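Local coordinates for protein inactive glucansucrase (Lactobacillus reuteri, PDB 5JBD) that is an inactive member of glycosyl hydrolase family 70 with a TIM-barrel fold, and binds a calcium ion, at residues 360-365 and 509-514; 364-369 and 501-506; 450-455 and 539-544. All blocks are in the same frame, centred on the assembly; numbering follows the deposited sequence.

The chain first supplies residues 360-369, a turn and the short helix 364-367 between barrel strands 340-341 and 385-388. Interaction 2 closes a loop of 131 intervening residues when this helix meets strand 501-505, and interaction 1 closes a slightly longer one, of 143 residues, on the next strand, 510-515; interaction 2 nests inside interaction 1, the two sharing N364 and L365. Between these ends lies helix 446-455, which leads into barrel strand 460-464. Its partner in interaction 3, strand 537-542, comes later still, so this 83-residue closure crosses the other two. All three tie helical parts of the barrel region to neighbouring strands of one antiparallel sheet.

Interaction 1: 360-365 and 509-514; sequences DNIGNL and NLLASV
The first torsion of I362 (chi1 -155°) turns CG1 away from its own backbone N and toward L511, while that of L511 (chi1 73°) holds CG between its backbone N and carbonyl carbon, with the branch carrying CD2 facing the turn. The two side chains meet at an oblique angle, CG1 of I362 lying 4.0 Å from CD2 of L511. The same methyl presses more closely on the main chain, with L511 CD2 only 3.4 Å from I362 O, a van der Waals contact with an oxygen that already accepts from L365 N. The other branch of I362 works against the backbone of the strand: its CG2 methyl rests 3.6 Å from L510 N, beside the peptide that joins N509 to L510. L365 adds a second support for L511, its CB standing 4.1 Å from L511 CD2. This one leucine methyl thus borders on both I362 and L365.

The shape of the turn is fixed from within. N361 OD1 accepts from G363 N at 2.9 Å, the N-H pointing fairly straight at it (160°) but rising above the carbonyl plane, and N361 O receives N364 N at 3.0 Å. N361 ND2 donates to N508 O, so this amide is tied to the chain just before strand 510-515.

An Asx turn combined with a type I beta turn leads into helix 364-367. I362, within this turn, is laid on the start of strand 510-515 in an antiparallel sheet, consistent with the all-beta domain C that packs beside the barrel in family 70 proteins.

Interaction 2: 364-369 and 501-506; sequences NLITNS and QTMTKL
K505 NZ is gripped by two side-chain oxygens, N361 OD1 and N508 OD1, while farther back along the same lysine its methylene CG lies 4.3 Å from I366 CD1. The amine end is therefore fixed by the amides of N361, in the turn before the helix, and N508, in the loop joining the two strands, and the aliphatic part borders the apolar contact made by the helix.

The main partners are I366 and M503, which run past one another in opposite directions. I366 CG1 packs on M503 CB at 3.7 Å, and its terminal methyl continues over the strand backbone, with I366 CD1 3.7 Å from M503 O. The isoleucine thus lies alongside both the root of the methionine and the peptide that follows it.

M503 reaches the helix with its sulfur end. Its chain is extended at the second torsion and then bends at the third (chi3 74°), which brings the methyl to L365, the helix residue just before I366: M503 CE touches L365 CB at 3.8 Å. The sulfur itself lies 3.7 Å from L365 O, a contact of van der Waals character, and also close to the CA of I366. The side chains of L511 and S513, on the adjoining strand, also touch the methionine.

The main chains find their polar partners elsewhere: I366 bonds with R373 and M503 with Q374, so the segment running up to strand 375-376 links both sides. Between helix and strand the adhesion is therefore chiefly apolar and dispersive, resting on a flexible thioether and a branched aliphatic chain that fit by shape, whereas directional bonds are made by the main chains to 373-374 and by the lysine amine at the border.

Interaction 3: 450-455 and 539-544; sequences YAILLS and VLVGND
V539 is the closely fitted part of this contact, standing with its two methyls against consecutive turns of the helix. Its CG1 meets A451 CB at 3.8 Å, and its CG2 lies 3.6 Å from S455 OG. The small alanine lets the strand come near, and the nearest CA atoms across the pair are those of A451 and V539, 6.8 Å apart.

The serine hydroxyl faces a methyl but keeps a polar partner. With chi1 at 59°, S455 OG is swung back along the helix and donates to A451 O at 2.7 Å, in the carbonyl plane and on a lone pair, which gives the buried hydroxyl a partner within its own segment. The same carbonyl also receives a weak bond from S455 N.

Contact is looser toward I452. Its CD1 approaches V541 CG2 at 4.0 Å, the two chains meeting aslant, and lies farther still from V539 CG1, at 4.4 Å. This side too is buried: L349 and E345 of helix 343-354 pack on I452, while L353 from the same helix touches V541.

The N-to-C directions of segments 450-455 and 539-542 are 142° apart, nearer antiparallel than parallel, and their axes come within 9.0 Å. Helix 483-496 touches A451 through L489, and strand 537-542 is itself flanked in the antiparallel sheet by strands 510-515 and 612-618.

Interaction 1: 360-365 and 509-514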
loop_
_atom_site.group_PDB
_atom_site.type_symbol
_atom_site.label_atom_id
_atom_site.label_comp_id
_atom_site.label_asym_id
_atom_site.label_seq_id
_atom_site.Cartn_x
_atom_site.Cartn_y
_atom_site.Cartn_z
ATOM N N ASP A 360 -0.778 -3.898 -28.901
ATOM C CA ASP A 360 -0.291 -2.670 -29.512
ATOM C C ASP A 360 0.966 -2.975 -30.319
ATOM O O ASP A 360 1.598 -4.019 -30.132
ATOM C CB ASP A 360 0.014 -1.606 -28.466
ATOM C CG ASP A 360 -1.237 -1.087 -27.732
ATOM O OD1 ASP A 360 -2.384 -1.495 -28.022
ATOM O OD2 ASP A 360 -1.049 -0.211 -26.863
ATOM N N ASN A 361 1.299 -2.083 -31.250
ATOM C CA ASN A 361 2.419 -2.308 -32.143
ATOM C C ASN A 361 3.754 -2.363 -31.398
ATOM O O ASN A 361 3.968 -1.637 -30.424
ATOM C CB ASN A 361 2.479 -1.223 -33.221
ATOM C CG ASN A 361 3.487 -1.546 -34.298
ATOM O OD1 ASN A 361 4.615 -1.040 -34.284
ATOM N ND2 ASN A 361 3.108 -2.434 -35.211
ATOM N N ILE A 362 4.643 -3.230 -31.879
ATOM C CA ILE A 362 5.993 -3.391 -31.336
ATOM C C ILE A 362 6.755 -2.053 -31.170
ATOM O O ILE A 362 7.533 -1.873 -30.224
ATOM C CB ILE A 362 6.808 -4.397 -32.197
ATOM C CG1 ILE A 362 7.937 -5.055 -31.389
ATOM C CG2 ILE A 362 7.348 -3.740 -33.467
ATOM C CD1 ILE A 362 7.465 -6.057 -30.349
ATOM N N GLY A 363 6.525 -1.123 -32.087
ATOM C CA GLY A 363 7.168 0.194 -32.033
ATOM C C GLY A 363 6.862 1.050 -30.808
ATOM O O GLY A 363 7.609 1.988 -30.507
ATOM N N ASN A 364 5.761 0.761 -30.120
ATOM C CA ASN A 364 5.446 1.441 -28.859
ATOM C C ASN A 364 6.538 1.270 -27.793
ATOM O O ASN A 364 6.700 2.142 -26.960
ATOM C CB ASN A 364 4.095 0.993 -28.294
ATOM C CG ASN A 364 2.910 1.528 -29.082
ATOM O OD1 ASN A 364 3.040 1.952 -30.225
ATOM N ND2 ASN A 364 1.731 1.479 -28.470
ATOM N N LEU A 365 7.292 0.178 -27.827
ATOM C CA LEU A 365 8.439 -0.002 -26.912
ATOM C C LEU A 365 9.532 1.074 -27.076
ATOM O O LEU A 365 10.301 1.340 -26.150
ATOM C CB LEU A 365 9.063 -1.388 -27.100
ATOM C CG LEU A 365 8.161 -2.592 -26.788
ATOM C CD1 LEU A 365 8.700 -3.874 -27.388
ATOM C CD2 LEU A 365 7.972 -2.743 -25.288
ATOM N N ASN A 509 6.219 -6.038 -36.870
ATOM C CA ASN A 509 6.000 -6.625 -35.548
ATOM C C ASN A 509 7.259 -7.118 -34.834
ATOM O O ASN A 509 7.147 -7.846 -33.854
ATOM C CB ASN A 509 4.992 -7.775 -35.676
ATOM C CG ASN A 509 3.717 -7.341 -36.364
ATOM O OD1 ASN A 509 3.029 -6.434 -35.903
ATOM N ND2 ASN A 509 3.426 -7.942 -37.500
ATOM N N LEU A 510 8.442 -6.682 -35.270
ATOM C CA LEU A 510 9.705 -7.157 -34.702
ATOM C C LEU A 510 10.682 -5.999 -34.591
ATOM O O LEU A 510 10.847 -5.249 -35.552
ATOM C CB LEU A 510 10.293 -8.244 -35.602
ATOM C CG LEU A 510 11.675 -8.839 -35.262
ATOM C CD1 LEU A 510 11.573 -9.817 -34.101
ATOM C CD2 LEU A 510 12.234 -9.540 -36.480
ATOM N N LEU A 511 11.347 -5.867 -33.436
ATOM C CA LEU A 511 12.408 -4.879 -33.302
ATOM C C LEU A 511 13.697 -5.442 -32.732
ATOM O O LEU A 511 13.703 -6.523 -32.125
ATOM C CB LEU A 511 11.911 -3.682 -32.501
ATOM C CG LEU A 511 11.687 -3.754 -30.992
ATOM C CD1 LEU A 511 12.990 -3.823 -30.197
ATOM C CD2 LEU A 511 10.896 -2.524 -30.570
ATOM N N ALA A 512 14.775 -4.689 -32.951
ATOM C CA ALA A 512 16.097 -4.934 -32.377
ATOM C C ALA A 512 16.440 -3.772 -31.457
ATOM O O ALA A 512 16.346 -2.593 -31.862
ATOM C CB ALA A 512 17.141 -5.075 -33.478
ATOM N N SER A 513 16.750 -4.098 -30.202
ATOM C CA SER A 513 17.215 -3.128 -29.207
ATOM C C SER A 513 18.676 -3.446 -28.938
ATOM O O SER A 513 18.990 -4.535 -28.470
ATOM C CB SER A 513 16.403 -3.231 -27.923
ATOM O OG SER A 513 16.792 -2.216 -27.019
ATOM N N VAL A 514 19.552 -2.503 -29.294
ATOM C CA VAL A 514 20.992 -2.713 -29.283
ATOM C C VAL A 514 21.636 -1.754 -28.292
ATOM O O VAL A 514 21.332 -0.554 -28.321
ATOM C CB VAL A 514 21.602 -2.482 -30.684
ATOM C CG1 VAL A 514 23.126 -2.469 -30.635
ATOM C CG2 VAL A 514 21.134 -3.584 -31.648
#

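Interaction 2: 364-369 and 501-506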
loop_
_atom_site.group_PDB
_atom_site.type_symbol
_atom_site.label_atom_id
_atom_site.label_comp_id
_atom_site.label_asym_id
_atom_site.label_seq_id
_atom_site.Cartn_x
_atom_site.Cartn_y
_atom_site.Cartn_z
ATOM N N ASN A 364 5.761 0.761 -30.120
ATOM C CA ASN A 364 5.446 1.441 -28.859
ATOM C C ASN A 364 6.538 1.270 -27.793
ATOM O O ASN A 364 6.700 2.142 -26.960
ATOM C CB ASN A 364 4.095 0.993 -28.294
ATOM C CG ASN A 364 2.910 1.528 -29.082
ATOM O OD1 ASN A 364 3.040 1.952 -30.225
ATOM N ND2 ASN A 364 1.731 1.479 -28.470
ATOM N N LEU A 365 7.292 0.178 -27.827
ATOM C CA LEU A 365 8.439 -0.002 -26.912
ATOM C C LEU A 365 9.532 1.074 -27.076
ATOM O O LEU A 365 10.301 1.340 -26.150
ATOM C CB LEU A 365 9.063 -1.388 -27.100
ATOM C CG LEU A 365 8.161 -2.592 -26.788
ATOM C CD1 LEU A 365 8.700 -3.874 -27.388
ATOM C CD2 LEU A 365 7.972 -2.743 -25.288
ATOM N N ILE A 366 9.591 1.684 -28.257
ATOM C CA ILE A 366 10.562 2.705 -28.563
ATOM C C ILE A 366 10.136 4.047 -27.977
ATOM O O ILE A 366 10.952 4.754 -27.384
ATOM C CB ILE A 366 10.755 2.861 -30.100
ATOM C CG1 ILE A 366 11.189 1.535 -30.733
ATOM C CG2 ILE A 366 11.806 3.933 -30.394
ATOM C CD1 ILE A 366 11.164 1.497 -32.253
ATOM N N THR A 367 8.855 4.380 -28.136
ATOM C CA THR A 367 8.359 5.731 -27.870
ATOM C C THR A 367 7.536 5.926 -26.581
ATOM O O THR A 367 7.490 7.036 -26.054
ATOM C CB THR A 367 7.457 6.178 -29.026
ATOM O OG1 THR A 367 6.393 5.238 -29.180
ATOM C CG2 THR A 367 8.238 6.233 -30.334
ATOM N N ASN A 368 6.875 4.871 -26.087
ATOM C CA ASN A 368 5.837 5.039 -25.045
ATOM C C ASN A 368 6.389 4.713 -23.652
ATOM O O ASN A 368 6.040 3.715 -23.015
ATOM C CB ASN A 368 4.572 4.260 -25.424
ATOM C CG ASN A 368 3.914 4.799 -26.700
ATOM O OD1 ASN A 368 4.397 5.753 -27.320
ATOM N ND2 ASN A 368 2.800 4.202 -27.085
ATOM N N SER A 369 7.291 5.596 -23.236
ATOM C CA SER A 369 7.987 5.558 -21.956
ATOM C C SER A 369 8.380 6.984 -21.636
ATOM O O SER A 369 8.359 7.842 -22.525
ATOM C CB SER A 369 9.221 4.664 -22.068
ATOM O OG SER A 369 10.181 4.914 -21.081
ATOM N N GLN A 501 22.036 3.419 -26.928
ATOM C CA GLN A 501 20.979 2.483 -27.277
ATOM C C GLN A 501 20.273 2.945 -28.538
ATOM O O GLN A 501 19.950 4.132 -28.674
ATOM C CB GLN A 501 19.930 2.372 -26.166
ATOM C CG GLN A 501 18.809 1.382 -26.491
ATOM C CD GLN A 501 17.858 1.161 -25.333
ATOM O OE1 GLN A 501 17.867 1.917 -24.367
ATOM N NE2 GLN A 501 17.038 0.120 -25.417
ATOM N N THR A 502 19.996 1.988 -29.418
ATOM C CA THR A 502 19.177 2.203 -30.608
ATOM C C THR A 502 18.142 1.091 -30.693
ATOM O O THR A 502 18.478 -0.085 -30.596
ATOM C CB THR A 502 20.048 2.211 -31.891
ATOM O OG1 THR A 502 21.074 3.206 -31.769
ATOM C CG2 THR A 502 19.206 2.500 -33.150
ATOM N N MET A 503 16.882 1.472 -30.839
ATOM C CA MET A 503 15.791 0.527 -31.038
ATOM C C MET A 503 15.217 0.763 -32.423
ATOM O O MET A 503 14.792 1.878 -32.741
ATOM C CB MET A 503 14.689 0.728 -30.016
ATOM C CG MET A 503 15.086 0.439 -28.582
ATOM S SD MET A 503 13.687 0.537 -27.433
ATOM C CE MET A 503 12.819 -0.968 -27.808
ATOM N N THR A 504 15.149 -0.300 -33.210
ATOM C CA THR A 504 14.830 -0.219 -34.635
ATOM C C THR A 504 13.856 -1.331 -35.035
ATOM O O THR A 504 14.106 -2.488 -34.724
ATOM C CB THR A 504 16.135 -0.381 -35.425
ATOM O OG1 THR A 504 17.050 0.654 -35.057
ATOM C CG2 THR A 504 15.905 -0.304 -36.920
ATOM N N LYS A 505 12.751 -0.982 -35.695
ATOM C CA LYS A 505 11.826 -1.991 -36.220
ATOM C C LYS A 505 12.436 -2.675 -37.440
ATOM O O LYS A 505 12.896 -1.997 -38.368
ATOM C CB LYS A 505 10.482 -1.387 -36.608
ATOM C CG LYS A 505 9.622 -1.000 -35.417
ATOM C CD LYS A 505 8.321 -0.367 -35.880
ATOM C CE LYS A 505 7.386 -1.385 -36.501
ATOM N NZ LYS A 505 6.039 -0.823 -36.784
ATOM N N LEU A 506 12.459 -4.003 -37.406
ATOM C CA LEU A 506 12.974 -4.833 -38.505
ATOM C C LEU A 506 11.867 -5.240 -39.472
ATOM O O LEU A 506 12.119 -5.462 -40.646
ATOM C CB LEU A 506 13.689 -6.070 -37.953
ATOM C CG LEU A 506 14.870 -5.780 -37.019
ATOM C CD1 LEU A 506 15.327 -7.071 -36.357
ATOM C CD2 LEU A 506 16.036 -5.081 -37.726
#

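Interaction 3: 450-455 and 539-544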
loop_
_atom_site.group_PDB
_atom_site.type_symbol
_atom_site.label_atom_id
_atom_site.label_comp_id
_atom_site.label_asym_id
_atom_site.label_seq_id
_atom_site.Cartn_x
_atom_site.Cartn_y
_atom_site.Cartn_z
ATOM N N TYR A 450 11.150 -8.803 -19.721
ATOM C CA TYR A 450 12.396 -8.622 -18.962
ATOM C C TYR A 450 13.622 -8.329 -19.827
ATOM O O TYR A 450 14.514 -7.579 -19.411
ATOM C CB TYR A 450 12.673 -9.829 -18.037
ATOM C CG TYR A 450 12.037 -9.682 -16.678
ATOM C CD1 TYR A 450 12.626 -8.872 -15.707
ATOM C CD2 TYR A 450 10.831 -10.323 -16.362
ATOM C CE1 TYR A 450 12.042 -8.713 -14.457
ATOM C CE2 TYR A 450 10.237 -10.165 -15.112
ATOM C CZ TYR A 450 10.843 -9.363 -14.163
ATOM O OH TYR A 450 10.270 -9.183 -12.923
ATOM N N ALA A 451 13.700 -8.937 -21.006
ATOM C CA ALA A 451 14.830 -8.687 -21.912
ATOM C C ALA A 451 14.888 -7.214 -22.331
ATOM O O ALA A 451 15.980 -6.637 -22.417
ATOM C CB ALA A 451 14.755 -9.576 -23.134
ATOM N N ILE A 452 13.719 -6.617 -22.567
ATOM C CA ILE A 452 13.615 -5.189 -22.851
ATOM C C ILE A 452 13.970 -4.369 -21.607
ATOM O O ILE A 452 14.838 -3.484 -21.665
ATOM C CB ILE A 452 12.192 -4.809 -23.374
ATOM C CG1 ILE A 452 11.912 -5.439 -24.751
ATOM C CG2 ILE A 452 11.987 -3.296 -23.400
ATOM C CD1 ILE A 452 12.733 -4.875 -25.905
ATOM N N LEU A 453 13.310 -4.675 -20.479
ATOM C CA LEU A 453 13.550 -3.958 -19.233
ATOM C C LEU A 453 15.043 -3.926 -18.848
ATOM O O LEU A 453 15.572 -2.878 -18.480
ATOM C CB LEU A 453 12.753 -4.568 -18.074
ATOM C CG LEU A 453 12.679 -3.645 -16.836
ATOM C CD1 LEU A 453 11.501 -2.698 -16.953
ATOM C CD2 LEU A 453 12.575 -4.451 -15.548
ATOM N N LEU A 454 15.706 -5.065 -18.944
ATOM C CA LEU A 454 17.079 -5.192 -18.463
ATOM C C LEU A 454 18.151 -4.692 -19.431
ATOM O O LEU A 454 19.314 -4.568 -19.042
ATOM C CB LEU A 454 17.348 -6.637 -18.050
ATOM C CG LEU A 454 16.497 -7.095 -16.839
ATOM C CD1 LEU A 454 16.594 -8.601 -16.650
ATOM C CD2 LEU A 454 16.903 -6.384 -15.553
ATOM N N SER A 455 17.786 -4.446 -20.685
ATOM C CA SER A 455 18.708 -3.874 -21.678
ATOM C C SER A 455 18.474 -2.377 -21.899
ATOM O O SER A 455 19.305 -1.724 -22.527
ATOM C CB SER A 455 18.615 -4.637 -23.009
ATOM O OG SER A 455 17.305 -4.598 -23.557
ATOM N N VAL A 539 19.066 -7.338 -28.388
ATOM C CA VAL A 539 17.838 -7.988 -27.962
ATOM C C VAL A 539 16.810 -7.908 -29.109
ATOM O O VAL A 539 16.456 -6.819 -29.555
ATOM C CB VAL A 539 17.287 -7.301 -26.702
ATOM C CG1 VAL A 539 15.908 -7.843 -26.329
ATOM C CG2 VAL A 539 18.266 -7.473 -25.551
ATOM N N LEU A 540 16.344 -9.064 -29.564
ATOM C CA LEU A 540 15.364 -9.174 -30.655
ATOM C C LEU A 540 14.042 -9.618 -30.069
ATOM O O LEU A 540 13.967 -10.694 -29.482
ATOM C CB LEU A 540 15.831 -10.179 -31.710
ATOM C CG LEU A 540 16.694 -9.642 -32.843
ATOM C CD1 LEU A 540 17.879 -8.847 -32.327
ATOM C CD2 LEU A 540 17.157 -10.775 -33.749
ATOM N N VAL A 541 13.001 -8.808 -30.246
ATOM C CA VAL A 541 11.694 -9.106 -29.720
ATOM C C VAL A 541 10.609 -8.887 -30.768
ATOM O O VAL A 541 10.515 -7.798 -31.343
ATOM C CB VAL A 541 11.401 -8.226 -28.494
ATOM C CG1 VAL A 541 9.971 -8.437 -28.008
ATOM C CG2 VAL A 541 12.404 -8.534 -27.396
ATOM N N GLY A 542 9.790 -9.925 -30.991
ATOM C CA GLY A 542 8.601 -9.858 -31.859
ATOM C C GLY A 542 7.346 -10.270 -31.114
ATOM O O GLY A 542 7.429 -11.067 -30.179
ATOM N N ASN A 543 6.200 -9.691 -31.479
ATOM C CA ASN A 543 4.932 -9.972 -30.787
ATOM C C ASN A 543 3.852 -10.565 -31.710
ATOM O O ASN A 543 2.663 -10.500 -31.392
ATOM C CB ASN A 543 4.408 -8.714 -30.073
ATOM C CG ASN A 543 3.852 -7.660 -31.025
ATOM O OD1 ASN A 543 4.077 -7.708 -32.227
ATOM N ND2 ASN A 543 3.099 -6.705 -30.469
ATOM N N ASP A 544 4.263 -11.133 -32.840
ATOM C CA ASP A 544 3.342 -11.814 -33.771
ATOM C C ASP A 544 3.749 -13.284 -33.845
ATOM O O ASP A 544 4.771 -13.635 -34.437
ATOM C CB ASP A 544 3.367 -11.146 -35.158
ATOM C CG ASP A 544 2.564 -11.912 -36.216
ATOM O OD1 ASP A 544 1.750 -12.797 -35.878
ATOM O OD2 ASP A 544 2.753 -11.617 -37.402
#